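Local coordinates for putative capsular polysaccharide biosynthesis protein (Streptococcus pneumoniae serotype 4, PDB 6EWJ) that probably works as a pyridoxal-phosphate-dependent sugar aminotransferase in the biosynthesis of pneumococcal teichoic acid, at residues I71-E76 with P260-N265; C142-L147 with G191-F196; S161-K166 with Y229-I234; A215-K218 with D224-E227. One frame throughout, in Å; residues are numbered along the deposited sequence.

Overall arrangement
Contacts 1, 3 and 4 cluster around helix 225-236 and its neighbour, helix 64-74: the centres of contacts 1 and 3 lie about 9 Å apart, those of contacts 3 and 4 about 10 Å. Contacts 3 and 4 share helix 225-236 and are tied by a salt bridge, Lys163 NZ to Glu227 OE2 at 2.9 Å. Contact 2 lies farther off, its centre about 22 Å from that of contact 1, though Phe196 packs on Ile71 and Leu75; it meets contact 4 where Lys218 NZ lies 2.8 Å from Ile193 O, probably hydrogen-bonded. No cofactor is bound here. Of the pyridoxal phosphate residues, Thr65 lies about 10 Å from Arg73 and His179 about 12 Å from Tyr144, side chain to side chain.

Contact 1: residues I71-E76 with P260-N265; sequences ILRVLE and PAYKCN
This is a small polar contact at the protein surface, in which the guanidinium of Arg73, near the end of helix 64-74, lies against the phenol end of Tyr262 in the loop between strand 256-257 and helix 268-299. Two side chains make all of it, meeting at about a right angle. The Arg73 chain runs extended from CG to NE and then turns its flat group, so that Tyr262 CZ sits 3.4 Å above the guanidinium plane, displaced toward the rim. Ring and guanidinium planes are 32° apart, a loose overlap short of a parallel stack. Tyr262 OH comes over the same group, 2.8 Å from Arg73 NH1, but the angle is too poor for a hydrogen bond. Farther back, Arg73 CD touches Tyr262 CE2 at 3.4 Å, approaching the ring obliquely.

Each partner has further ties. Arg73 NH2 forms a salt bridge to Glu69, one turn earlier on its own helix, while the Tyr262 ring stacks with His99 of the second subunit and its backbone is hydrogen-bonded to Leu235 and His238. Next along the loop, Lys263 NZ donates to Asn265 OD1 at 2.9 Å and also pairs with Glu211 of the second subunit. The last turn of the helix finishes in a Schellman motif, with Glu76 at positive phi (53°).

Because the hydroxyl sits over the guanidinium face, the pair is probably held by close packing and diffuse electrostatic attraction, with the directed pull on the arginine coming from Glu69.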
loop_
_atom_site.group_PDB
_atom_site.type_symbol
_atom_site.label_atom_id
_atom_site.label_comp_id
_atom_site.label_asym_id
_atom_site.label_seq_id
_atom_site.Cartn_x
_atom_site.Cartn_y
_atom_site.Cartn_z
ATOM N N ILE A 71 5.992 7.818 8.990
ATOM C CA ILE A 71 6.511 8.806 9.939
ATOM C C ILE A 71 7.238 8.088 11.097
ATOM O O ILE A 71 8.379 8.411 11.438
ATOM C CB ILE A 71 5.380 9.727 10.468
ATOM C CG1 ILE A 71 4.857 10.609 9.322
ATOM C CG2 ILE A 71 5.886 10.579 11.629
ATOM C CD1 ILE A 71 3.565 11.339 9.614
ATOM N N LEU A 72 6.549 7.095 11.676
ATOM C CA LEU A 72 7.159 6.309 12.712
ATOM C C LEU A 72 8.413 5.620 12.252
ATOM O O LEU A 72 9.386 5.565 12.997
ATOM C CB LEU A 72 6.173 5.290 13.286
ATOM C CG LEU A 72 4.925 5.822 13.968
ATOM C CD1 LEU A 72 4.173 4.631 14.561
ATOM C CD2 LEU A 72 5.245 6.853 15.033
ATOM N N ARG A 73 8.409 5.064 11.031
ATOM C CA ARG A 73 9.613 4.393 10.538
ATOM C C ARG A 73 10.758 5.374 10.228
ATOM O O ARG A 73 11.924 5.052 10.447
ATOM C CB ARG A 73 9.316 3.492 9.342
ATOM C CG ARG A 73 8.407 2.338 9.693
ATOM C CD ARG A 73 8.160 1.418 8.519
ATOM N NE ARG A 73 7.314 0.306 8.928
ATOM C CZ ARG A 73 7.685 -0.763 9.616
ATOM N NH1 ARG A 73 8.944 -0.983 9.986
ATOM N NH2 ARG A 73 6.762 -1.672 9.929
ATOM N N VAL A 74 10.428 6.588 9.796
ATOM C CA VAL A 74 11.464 7.626 9.536
ATOM C C VAL A 74 12.094 8.031 10.895
ATOM O O VAL A 74 13.324 8.100 11.044
ATOM C CB VAL A 74 10.875 8.828 8.801
ATOM C CG1 VAL A 74 11.783 10.049 8.904
ATOM C CG2 VAL A 74 10.572 8.457 7.344
ATOM N N LEU A 75 11.240 8.197 11.901
ATOM C CA LEU A 75 11.720 8.420 13.274
ATOM C C LEU A 75 12.459 7.229 13.935
ATOM O O LEU A 75 13.037 7.390 15.015
ATOM C CB LEU A 75 10.545 8.859 14.150
ATOM C CG LEU A 75 9.923 10.202 13.783
ATOM C CD1 LEU A 75 8.690 10.428 14.614
ATOM C CD2 LEU A 75 10.925 11.351 13.943
ATOM N N GLU A 76 12.450 6.068 13.278
ATOM C CA GLU A 76 12.976 4.783 13.794
ATOM C C GLU A 76 12.415 4.394 15.180
ATOM O O GLU A 76 13.110 3.850 16.015
ATOM C CB GLU A 76 14.497 4.760 13.746
ATOM C CG GLU A 76 15.037 4.893 12.325
ATOM C CD GLU A 76 16.535 5.005 12.294
ATOM O OE1 GLU A 76 17.011 6.012 12.748
ATOM O OE2 GLU A 76 17.278 4.119 11.829
ATOM N N PRO A 260 15.081 -3.061 2.983
ATOM C CA PRO A 260 13.963 -3.791 2.346
ATOM C C PRO A 260 12.625 -3.168 2.742
ATOM O O PRO A 260 11.938 -3.681 3.630
ATOM C CB PRO A 260 14.116 -5.223 2.906
ATOM C CG PRO A 260 15.296 -5.179 3.846
ATOM C CD PRO A 260 15.480 -3.742 4.226
ATOM N N ALA A 261 12.244 -2.087 2.048
ATOM C CA ALA A 261 11.148 -1.238 2.458
ATOM C C ALA A 261 9.803 -1.628 1.800
ATOM O O ALA A 261 9.568 -2.824 1.583
ATOM C CB ALA A 261 11.513 0.208 2.254
ATOM N N TYR A 262 8.897 -0.676 1.608
ATOM C CA TYR A 262 7.446 -0.926 1.561
ATOM C C TYR A 262 6.934 -0.457 0.188
ATOM O O TYR A 262 7.746 -0.118 -0.720
ATOM C CB TYR A 262 6.700 -0.252 2.761
ATOM C CG TYR A 262 7.355 -0.635 4.036
ATOM C CD1 TYR A 262 7.015 -1.817 4.687
ATOM C CD2 TYR A 262 8.412 0.133 4.552
ATOM C CE1 TYR A 262 7.707 -2.226 5.843
ATOM C CE2 TYR A 262 9.098 -0.264 5.674
ATOM C CZ TYR A 262 8.767 -1.459 6.290
ATOM O OH TYR A 262 9.493 -1.811 7.392
ATOM N N LYS A 263 5.618 -0.439 0.023
ATOM C CA LYS A 263 5.025 -0.260 -1.276
ATOM C C LYS A 263 3.736 0.468 -1.007
ATOM O O LYS A 263 2.676 -0.144 -0.860
ATOM C CB LYS A 263 4.847 -1.653 -1.947
ATOM C CG LYS A 263 4.237 -1.639 -3.310
ATOM C CD LYS A 263 4.935 -0.659 -4.264
ATOM C CE LYS A 263 4.304 -0.681 -5.656
ATOM N NZ LYS A 263 4.650 0.513 -6.470
ATOM N N CYS A 264 3.825 1.809 -0.914
ATOM C CA CYS A 264 2.654 2.596 -0.644
ATOM C C CYS A 264 2.609 3.941 -1.305
ATOM O O CYS A 264 1.972 4.860 -0.797
ATOM C CB CYS A 264 2.472 2.736 0.874
ATOM S SG CYS A 264 3.918 3.361 1.733
ATOM N N ASN A 265 3.170 4.014 -2.496
ATOM C CA ASN A 265 3.128 5.214 -3.352
ATOM C C ASN A 265 1.739 5.493 -3.897
ATOM O O ASN A 265 0.874 4.592 -3.910
ATOM C CB ASN A 265 4.106 5.058 -4.534
ATOM C CG ASN A 265 3.816 3.826 -5.356
ATOM O OD1 ASN A 265 3.786 2.685 -4.823
ATOM N ND2 ASN A 265 3.629 3.988 -6.649
#

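Contact 2: residues C142-L147 with G191-F196; sequences CDYDRL and GSIADF
With chi1 at -54°, Ile193 swings CG2 anti to its backbone N and points that methyl at Tyr144, whose ring is set crosswise by a chi2 of 87°. The two side chains meet at about a right angle, and Ile193 CG2 lands over one face of the ring at its root, 3.3 Å from Tyr144 CG and 3.5 Å from Tyr144 CB. This is snug packing for a methyl on an aromatic carbon. Farther out, Ala194 CB approaches obliquely on the same side of the ring plane, 3.8 Å from Tyr144 CE2. The opposite face is occupied from within the helix: Leu147 CD1 stands 4.0 Å above the ring, over its centre. The tyrosine is thus sandwiched between aliphatic groups, which leaves its ring little freedom to tilt.

Its polar tip is provided for as well, since Tyr144 OH is hydrogen-bonded to Glu136, which also accepts from Cys142 N. Asp143 takes the N-cap place of helix 144-153 and centres an inverse gamma turn, and Leu147 N returns to Asp143 O at 3.0 Å to start the helical ladder.

Ile173 and Ser175 of strand 172-177 also touch Tyr144. The buried contact thereby fastens a helix, together with the loop entering strand 196-200, onto the central mixed sheet, as in the large domain of fold-type I pyridoxal phosphate enzymes, to which the DegT/DnrJ/EryC1 family belongs.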
loop_
_atom_site.group_PDB
_atom_site.type_symbol
_atom_site.label_atom_id
_atom_site.label_comp_id
_atom_site.label_asym_id
_atom_site.label_seq_id
_atom_site.Cartn_x
_atom_site.Cartn_y
_atom_site.Cartn_z
ATOM N N CYS A 142 -6.453 19.655 18.140
ATOM C CA CYS A 142 -6.114 19.672 19.565
ATOM C C CYS A 142 -5.411 20.958 20.111
ATOM O O CYS A 142 -4.974 21.827 19.367
ATOM C CB CYS A 142 -5.267 18.465 19.909
ATOM S SG CYS A 142 -6.215 16.909 19.684
ATOM N N ASP A 143 -5.290 21.024 21.425
ATOM C CA ASP A 143 -4.676 22.162 22.151
ATOM C C ASP A 143 -3.158 22.041 22.018
ATOM O O ASP A 143 -2.475 21.515 22.905
ATOM C CB ASP A 143 -5.152 22.038 23.627
ATOM C CG ASP A 143 -4.759 23.174 24.512
ATOM O OD1 ASP A 143 -4.125 24.149 24.075
ATOM O OD2 ASP A 143 -5.055 23.022 25.732
ATOM N N TYR A 144 -2.631 22.477 20.871
ATOM C CA TYR A 144 -1.191 22.320 20.597
ATOM C C TYR A 144 -0.303 23.140 21.531
ATOM O O TYR A 144 0.766 22.674 21.889
ATOM C CB TYR A 144 -0.854 22.476 19.112
ATOM C CG TYR A 144 -1.067 21.178 18.391
ATOM C CD1 TYR A 144 -2.311 20.846 17.870
ATOM C CD2 TYR A 144 -0.035 20.228 18.311
ATOM C CE1 TYR A 144 -2.516 19.632 17.222
ATOM C CE2 TYR A 144 -0.232 19.005 17.686
ATOM C CZ TYR A 144 -1.468 18.719 17.143
ATOM O OH TYR A 144 -1.687 17.509 16.543
ATOM N N ASP A 145 -0.742 24.317 21.979
ATOM C CA ASP A 145 0.038 25.037 22.956
ATOM C C ASP A 145 0.291 24.190 24.196
ATOM O O ASP A 145 1.405 24.165 24.689
ATOM C CB ASP A 145 -0.609 26.373 23.361
ATOM C CG ASP A 145 -0.562 27.419 22.225
ATOM O OD1 ASP A 145 0.081 27.188 21.192
ATOM O OD2 ASP A 145 -1.203 28.478 22.407
ATOM N N ARG A 146 -0.735 23.513 24.683
ATOM C CA ARG A 146 -0.573 22.642 25.845
ATOM C C ARG A 146 0.292 21.413 25.524
ATOM O O ARG A 146 1.223 21.086 26.255
ATOM C CB ARG A 146 -1.923 22.189 26.366
ATOM C CG ARG A 146 -1.854 21.330 27.618
ATOM C CD ARG A 146 -1.183 22.055 28.797
ATOM N NE ARG A 146 -0.889 21.122 29.887
ATOM C CZ ARG A 146 -1.767 20.659 30.772
ATOM N NH1 ARG A 146 -3.043 21.013 30.733
ATOM N NH2 ARG A 146 -1.351 19.801 31.703
ATOM N N LEU A 147 0.011 20.764 24.411
ATOM C CA LEU A 147 0.849 19.600 23.982
ATOM C C LEU A 147 2.347 19.925 23.913
ATOM O O LEU A 147 3.153 19.201 24.470
ATOM C CB LEU A 147 0.371 19.072 22.636
ATOM C CG LEU A 147 -0.875 18.216 22.728
ATOM C CD1 LEU A 147 -1.646 18.130 21.403
ATOM C CD2 LEU A 147 -0.429 16.809 23.187
ATOM N N GLY A 191 -1.201 20.493 9.548
ATOM C CA GLY A 191 -0.018 20.237 8.713
ATOM C C GLY A 191 1.170 21.074 9.184
ATOM O O GLY A 191 2.267 20.570 9.281
ATOM N N SER A 192 0.892 22.335 9.543
ATOM C CA SER A 192 1.900 23.290 10.014
ATOM C C SER A 192 2.036 23.369 11.534
ATOM O O SER A 192 2.854 24.124 12.027
ATOM C CB SER A 192 1.581 24.695 9.482
ATOM O OG SER A 192 0.451 25.269 10.117
ATOM N N ILE A 193 1.293 22.557 12.286
ATOM C CA ILE A 193 1.231 22.730 13.736
ATOM C C ILE A 193 2.083 21.679 14.468
ATOM O O ILE A 193 2.935 22.010 15.285
ATOM C CB ILE A 193 -0.212 22.706 14.198
ATOM C CG1 ILE A 193 -1.028 23.748 13.426
ATOM C CG2 ILE A 193 -0.296 22.991 15.702
ATOM C CD1 ILE A 193 -2.491 23.400 13.313
ATOM N N ALA A 194 1.780 20.423 14.212
ATOM C CA ALA A 194 2.530 19.330 14.772
ATOM C C ALA A 194 3.876 19.233 14.087
ATOM O O ALA A 194 4.101 19.834 13.038
ATOM C CB ALA A 194 1.759 18.043 14.598
ATOM N N ASP A 195 4.769 18.478 14.705
ATOM C CA ASP A 195 6.063 18.159 14.091
ATOM C C ASP A 195 5.904 17.419 12.757
ATOM O O ASP A 195 6.500 17.771 11.734
ATOM C CB ASP A 195 6.922 17.373 15.072
ATOM C CG ASP A 195 7.252 18.158 16.306
ATOM O OD1 ASP A 195 7.645 19.351 16.199
ATOM O OD2 ASP A 195 7.152 17.588 17.422
ATOM N N PHE A 196 5.069 16.410 12.758
ATOM C CA PHE A 196 4.669 15.701 11.535
ATOM C C PHE A 196 3.155 15.568 11.550
ATOM O O PHE A 196 2.536 15.535 12.645
ATOM C CB PHE A 196 5.298 14.282 11.458
ATOM C CG PHE A 196 6.783 14.259 11.341
ATOM C CD1 PHE A 196 7.584 14.415 12.466
ATOM C CD2 PHE A 196 7.390 14.021 10.128
ATOM C CE1 PHE A 196 8.958 14.387 12.364
ATOM C CE2 PHE A 196 8.769 13.967 10.009
ATOM C CZ PHE A 196 9.561 14.159 11.127
#

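Contact 3: residues S161-K166 with Y229-I234; sequences SSKWQK and YKEFQI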
loop_
_atom_site.group_PDB
_atom_site.type_symbol
_atom_site.label_atom_id
_atom_site.label_comp_id
_atom_site.label_asym_id
_atom_site.label_seq_id
_atom_site.Cartn_x
_atom_site.Cartn_y
_atom_site.Cartn_z
ATOM N N SER A 161 17.513 7.929 20.378
ATOM C CA SER A 161 18.185 6.708 19.876
ATOM C C SER A 161 18.017 6.523 18.365
ATOM O O SER A 161 17.919 5.412 17.884
ATOM C CB SER A 161 17.687 5.476 20.636
ATOM O OG SER A 161 16.311 5.263 20.415
ATOM N N SER A 162 18.022 7.624 17.622
ATOM C CA SER A 162 18.070 7.588 16.159
ATOM C C SER A 162 18.457 8.973 15.658
ATOM O O SER A 162 18.394 9.941 16.432
ATOM C CB SER A 162 16.709 7.212 15.568
ATOM O OG SER A 162 15.792 8.299 15.640
ATOM N N LYS A 163 18.818 9.069 14.378
ATOM C CA LYS A 163 19.169 10.336 13.766
ATOM C C LYS A 163 18.133 11.420 14.063
ATOM O O LYS A 163 18.445 12.438 14.684
ATOM C CB LYS A 163 19.339 10.191 12.258
ATOM C CG LYS A 163 19.714 11.499 11.561
ATOM C CD LYS A 163 20.102 11.300 10.107
ATOM C CE LYS A 163 18.890 11.209 9.212
ATOM N NZ LYS A 163 19.274 10.993 7.779
ATOM N N TRP A 164 16.899 11.179 13.652
ATOM C CA TRP A 164 15.859 12.192 13.754
ATOM C C TRP A 164 15.436 12.447 15.196
ATOM O O TRP A 164 15.146 13.585 15.556
ATOM C CB TRP A 164 14.668 11.854 12.859
ATOM C CG TRP A 164 14.997 11.940 11.415
ATOM C CD1 TRP A 164 14.986 10.915 10.514
ATOM C CD2 TRP A 164 15.441 13.105 10.695
ATOM N NE1 TRP A 164 15.387 11.366 9.277
ATOM C CE2 TRP A 164 15.677 12.705 9.361
ATOM C CE3 TRP A 164 15.672 14.444 11.052
ATOM C CZ2 TRP A 164 16.097 13.607 8.369
ATOM C CZ3 TRP A 164 16.096 15.336 10.073
ATOM C CH2 TRP A 164 16.303 14.907 8.740
ATOM N N GLN A 165 15.471 11.426 16.046
ATOM C CA GLN A 165 15.181 11.645 17.480
ATOM C C GLN A 165 16.200 12.563 18.149
ATOM O O GLN A 165 15.844 13.336 19.043
ATOM C CB GLN A 165 15.124 10.332 18.256
ATOM C CG GLN A 165 13.932 9.453 17.904
ATOM C CD GLN A 165 14.087 8.053 18.489
ATOM O OE1 GLN A 165 14.656 7.876 19.568
ATOM N NE2 GLN A 165 13.638 7.050 17.748
ATOM N N LYS A 166 17.470 12.411 17.770
ATOM C CA LYS A 166 18.518 13.322 18.256
ATOM C C LYS A 166 18.297 14.742 17.799
ATOM O O LYS A 166 18.583 15.657 18.548
ATOM C CB LYS A 166 19.941 12.853 17.949
ATOM C CG LYS A 166 20.975 13.330 18.950
ATOM C CD LYS A 166 22.340 12.616 18.901
ATOM C CE LYS A 166 22.363 11.117 18.548
ATOM N NZ LYS A 166 22.504 10.862 17.087
ATOM N N TYR A 229 12.218 14.373 2.616
ATOM C CA TYR A 229 11.339 13.975 1.518
ATOM C C TYR A 229 11.893 12.731 0.879
ATOM O O TYR A 229 11.167 11.774 0.687
ATOM C CB TYR A 229 11.231 15.074 0.457
ATOM C CG TYR A 229 10.362 14.731 -0.749
ATOM C CD1 TYR A 229 8.968 14.822 -0.688
ATOM C CD2 TYR A 229 10.929 14.312 -1.937
ATOM C CE1 TYR A 229 8.176 14.534 -1.776
ATOM C CE2 TYR A 229 10.133 14.001 -3.043
ATOM C CZ TYR A 229 8.770 14.126 -2.956
ATOM O OH TYR A 229 7.965 13.803 -4.022
ATOM N N LYS A 230 13.180 12.747 0.552
ATOM C CA LYS A 230 13.832 11.569 -0.068
ATOM C C LYS A 230 13.749 10.262 0.800
ATOM O O LYS A 230 13.509 9.162 0.264
ATOM C CB LYS A 230 15.274 11.917 -0.433
ATOM C CG LYS A 230 16.009 10.838 -1.184
ATOM C CD LYS A 230 17.364 11.313 -1.756
ATOM C CE LYS A 230 18.169 10.026 -2.186
ATOM N NZ LYS A 230 17.532 9.274 -3.314
ATOM N N GLU A 231 13.840 10.390 2.119
ATOM C CA GLU A 231 13.714 9.227 3.032
ATOM C C GLU A 231 12.318 8.593 3.007
ATOM O O GLU A 231 12.178 7.360 3.041
ATOM C CB GLU A 231 14.088 9.594 4.485
ATOM C CG GLU A 231 15.606 9.600 4.703
ATOM C CD GLU A 231 16.073 10.042 6.093
ATOM O OE1 GLU A 231 15.413 9.729 7.087
ATOM O OE2 GLU A 231 17.132 10.726 6.170
ATOM N N PHE A 232 11.281 9.412 2.943
ATOM C CA PHE A 232 9.899 8.882 2.796
ATOM C C PHE A 232 9.715 8.171 1.465
ATOM O O PHE A 232 9.102 7.079 1.392
ATOM C CB PHE A 232 8.854 9.972 2.896
ATOM C CG PHE A 232 8.485 10.341 4.291
ATOM C CD1 PHE A 232 7.481 9.689 4.944
ATOM C CD2 PHE A 232 9.135 11.364 4.946
ATOM C CE1 PHE A 232 7.142 10.044 6.250
ATOM C CE2 PHE A 232 8.783 11.734 6.235
ATOM C CZ PHE A 232 7.796 11.069 6.894
ATOM N N GLN A 233 10.233 8.809 0.397
ATOM C CA GLN A 233 10.129 8.261 -0.949
ATOM C C GLN A 233 10.694 6.873 -1.020
ATOM O O GLN A 233 10.038 5.967 -1.555
ATOM C CB GLN A 233 10.818 9.163 -1.998
ATOM C CG GLN A 233 10.007 10.379 -2.380
ATOM C CD GLN A 233 8.606 10.115 -2.909
ATOM O OE1 GLN A 233 7.691 10.897 -2.631
ATOM N NE2 GLN A 233 8.415 9.036 -3.649
ATOM N N ILE A 234 11.884 6.719 -0.442
ATOM C CA ILE A 234 12.635 5.481 -0.417
ATOM C C ILE A 234 11.885 4.377 0.350
ATOM O O ILE A 234 11.763 3.237 -0.102
ATOM C CB ILE A 234 14.029 5.745 0.165
ATOM C CG1 ILE A 234 14.917 6.450 -0.874
ATOM C CG2 ILE A 234 14.771 4.463 0.567
ATOM C CD1 ILE A 234 14.224 7.402 -1.843
#
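Glu231 reaches from helix 225-236 to Lys163 and Trp164 at the start of helix 163-168, and its side chain can be followed outward. CB is directed at the facing helix, and from CG the chain runs straight on (chi2 176°), carrying the carboxylate to helix 163-168. CD arrives in the plane of the Trp164 indole, at its edge, 3.5 Å from NE1. At the tip the two oxygens part company. OE1 takes the indole N-H from Trp164 NE1 at 2.7 Å in a nearly linear bond (N-H...O 173°), lying in the ring plane although the carboxylate itself is turned 45° against the indole. OE2 receives Lys163 NZ, also at 2.7 Å, in a salt bridge. Both donors use the syn sides of the carboxylate, each somewhat out of its plane.

Lys163 comes from the opposite direction to Glu231 and bends at chi3, which lays Lys163 CE over one face of the Trp164 ring, 3.4 Å above its plane and toward the rim. The ammonium has a second partner in Glu227, one turn back from Glu231. Behind these residues, Ser162 is the N-cap of helix 163-168: its OG accepts from Gln165 N at 3.2 Å. Gln165 OE1 in turn takes both Ser161 N and Ser161 OG from the same face of its amide plane.

With each carboxylate oxygen engaged by its own donor, Glu231 satisfies the N-H of a buried indole and a lysine's charge together, an environment that would favour its ionised form.

Contact 4: residues A215-K218 with D224-E227; sequences ATWK and DDEE
Trp217 and Asp225 meet through a single hydrogen bond: the indole NE1 donates to OD1 of Asp225 at 2.8 Å, with an N-H...O angle of 162°. The oxygen sits at the ring edge, practically in the indole plane, and is approached on its anti side, well tilted from the carboxylate plane; the carboxylate is turned 34° against the ring. Beside this bond the benzo edge of the indole points at the helix backbone, Trp217 CZ2 coming to 3.5 Å from Asp225 O, which lies near the ring plane. What sends the indole this way is its first torsion: CG sits between the backbone N and the carbonyl carbon (chi1 56°), the crowded position. Asp225 CB does not face the strand directly, but its carboxylate bends back to the indole.

The next shell fixes the aspartate. Asp225 is the first residue of helix 225-236, and the turn carrying it is closed by Asp224 at the N-cap, whose OD1 accepts from Glu227 N at 3.1 Å. Pro56 and Lys57 pack on Asp225 from an adjoining loop. Around the indole lie Ile223 from the connecting loop, Val59 from the neighbouring strand, and Met228 and Tyr229 from the helix.

A short loop leads from strand 213-217 into helix 225-236, and the tryptophan ties its two ends together. In the sheet the strand runs antiparallel to both its neighbours, 58-61 and 196-200, while Ala215 packs on Phe232 of the same helix and on Ala67 and Ile71 of helix 64-74.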
loop_
_atom_site.group_PDB
_atom_site.type_symbol
_atom_site.label_atom_id
_atom_site.label_comp_id
_atom_site.label_asym_id
_atom_site.label_seq_id
_atom_site.Cartn_x
_atom_site.Cartn_y
_atom_site.Cartn_z
ATOM N N ALA A 215 1.835 12.397 4.162
ATOM C CA ALA A 215 2.678 12.825 5.281
ATOM C C ALA A 215 3.312 14.170 4.969
ATOM O O ALA A 215 3.833 14.412 3.870
ATOM C CB ALA A 215 3.791 11.836 5.522
ATOM N N THR A 216 3.316 15.029 5.960
ATOM C CA THR A 216 4.068 16.245 5.892
ATOM C C THR A 216 4.631 16.583 7.280
ATOM O O THR A 216 4.386 15.864 8.262
ATOM C CB THR A 216 3.212 17.394 5.297
ATOM O OG1 THR A 216 4.044 18.521 4.962
ATOM C CG2 THR A 216 2.096 17.821 6.277
ATOM N N TRP A 217 5.377 17.690 7.339
ATOM C CA TRP A 217 6.041 18.119 8.542
ATOM C C TRP A 217 6.153 19.629 8.537
ATOM O O TRP A 217 6.315 20.246 7.486
ATOM C CB TRP A 217 7.432 17.484 8.700
ATOM C CG TRP A 217 8.364 17.708 7.543
ATOM C CD1 TRP A 217 9.283 18.740 7.394
ATOM C CD2 TRP A 217 8.489 16.883 6.398
ATOM N NE1 TRP A 217 9.958 18.599 6.189
ATOM C CE2 TRP A 217 9.486 17.456 5.569
ATOM C CE3 TRP A 217 7.828 15.723 5.963
ATOM C CZ2 TRP A 217 9.837 16.892 4.356
ATOM C CZ3 TRP A 217 8.187 15.163 4.723
ATOM C CH2 TRP A 217 9.174 15.751 3.949
ATOM N N LYS A 218 6.103 20.225 9.713
ATOM C CA LYS A 218 6.249 21.666 9.767
ATOM C C LYS A 218 7.726 22.064 9.586
ATOM O O LYS A 218 8.641 21.321 9.940
ATOM C CB LYS A 218 5.598 22.237 11.027
ATOM C CG LYS A 218 6.405 22.165 12.300
ATOM C CD LYS A 218 5.559 22.770 13.422
ATOM C CE LYS A 218 6.315 22.821 14.731
ATOM N NZ LYS A 218 5.362 23.235 15.791
ATOM N N ASP A 224 16.403 19.060 7.093
ATOM C CA ASP A 224 16.632 19.297 5.661
ATOM C C ASP A 224 15.439 18.701 4.925
ATOM O O ASP A 224 15.266 17.463 4.902
ATOM C CB ASP A 224 17.951 18.641 5.243
ATOM C CG ASP A 224 18.266 18.802 3.764
ATOM O OD1 ASP A 224 17.352 18.853 2.913
ATOM O OD2 ASP A 224 19.467 18.911 3.464
ATOM N N ASP A 225 14.612 19.577 4.334
ATOM C CA ASP A 225 13.322 19.135 3.747
ATOM C C ASP A 225 13.476 18.183 2.548
ATOM O O ASP A 225 12.688 17.246 2.396
ATOM C CB ASP A 225 12.470 20.332 3.331
ATOM C CG ASP A 225 12.111 21.224 4.500
ATOM O OD1 ASP A 225 11.714 20.676 5.562
ATOM O OD2 ASP A 225 12.222 22.456 4.358
ATOM N N GLU A 226 14.490 18.408 1.713
ATOM C CA GLU A 226 14.741 17.505 0.564
ATOM C C GLU A 226 15.214 16.141 1.029
ATOM O O GLU A 226 14.788 15.112 0.464
ATOM C CB GLU A 226 15.740 18.103 -0.435
ATOM C CG GLU A 226 15.204 19.248 -1.275
ATOM C CD GLU A 226 14.008 18.881 -2.144
ATOM O OE1 GLU A 226 13.877 17.738 -2.617
ATOM O OE2 GLU A 226 13.157 19.761 -2.367
ATOM N N GLU A 227 16.098 16.122 2.035
ATOM C CA GLU A 227 16.612 14.856 2.610
ATOM C C GLU A 227 15.449 14.067 3.241
ATOM O O GLU A 227 15.337 12.850 3.059
ATOM C CB GLU A 227 17.723 15.139 3.638
ATOM C CG GLU A 227 18.298 13.937 4.391
ATOM C CD GLU A 227 19.292 14.341 5.483
ATOM O OE1 GLU A 227 19.813 15.487 5.467
ATOM O OE2 GLU A 227 19.575 13.515 6.385
#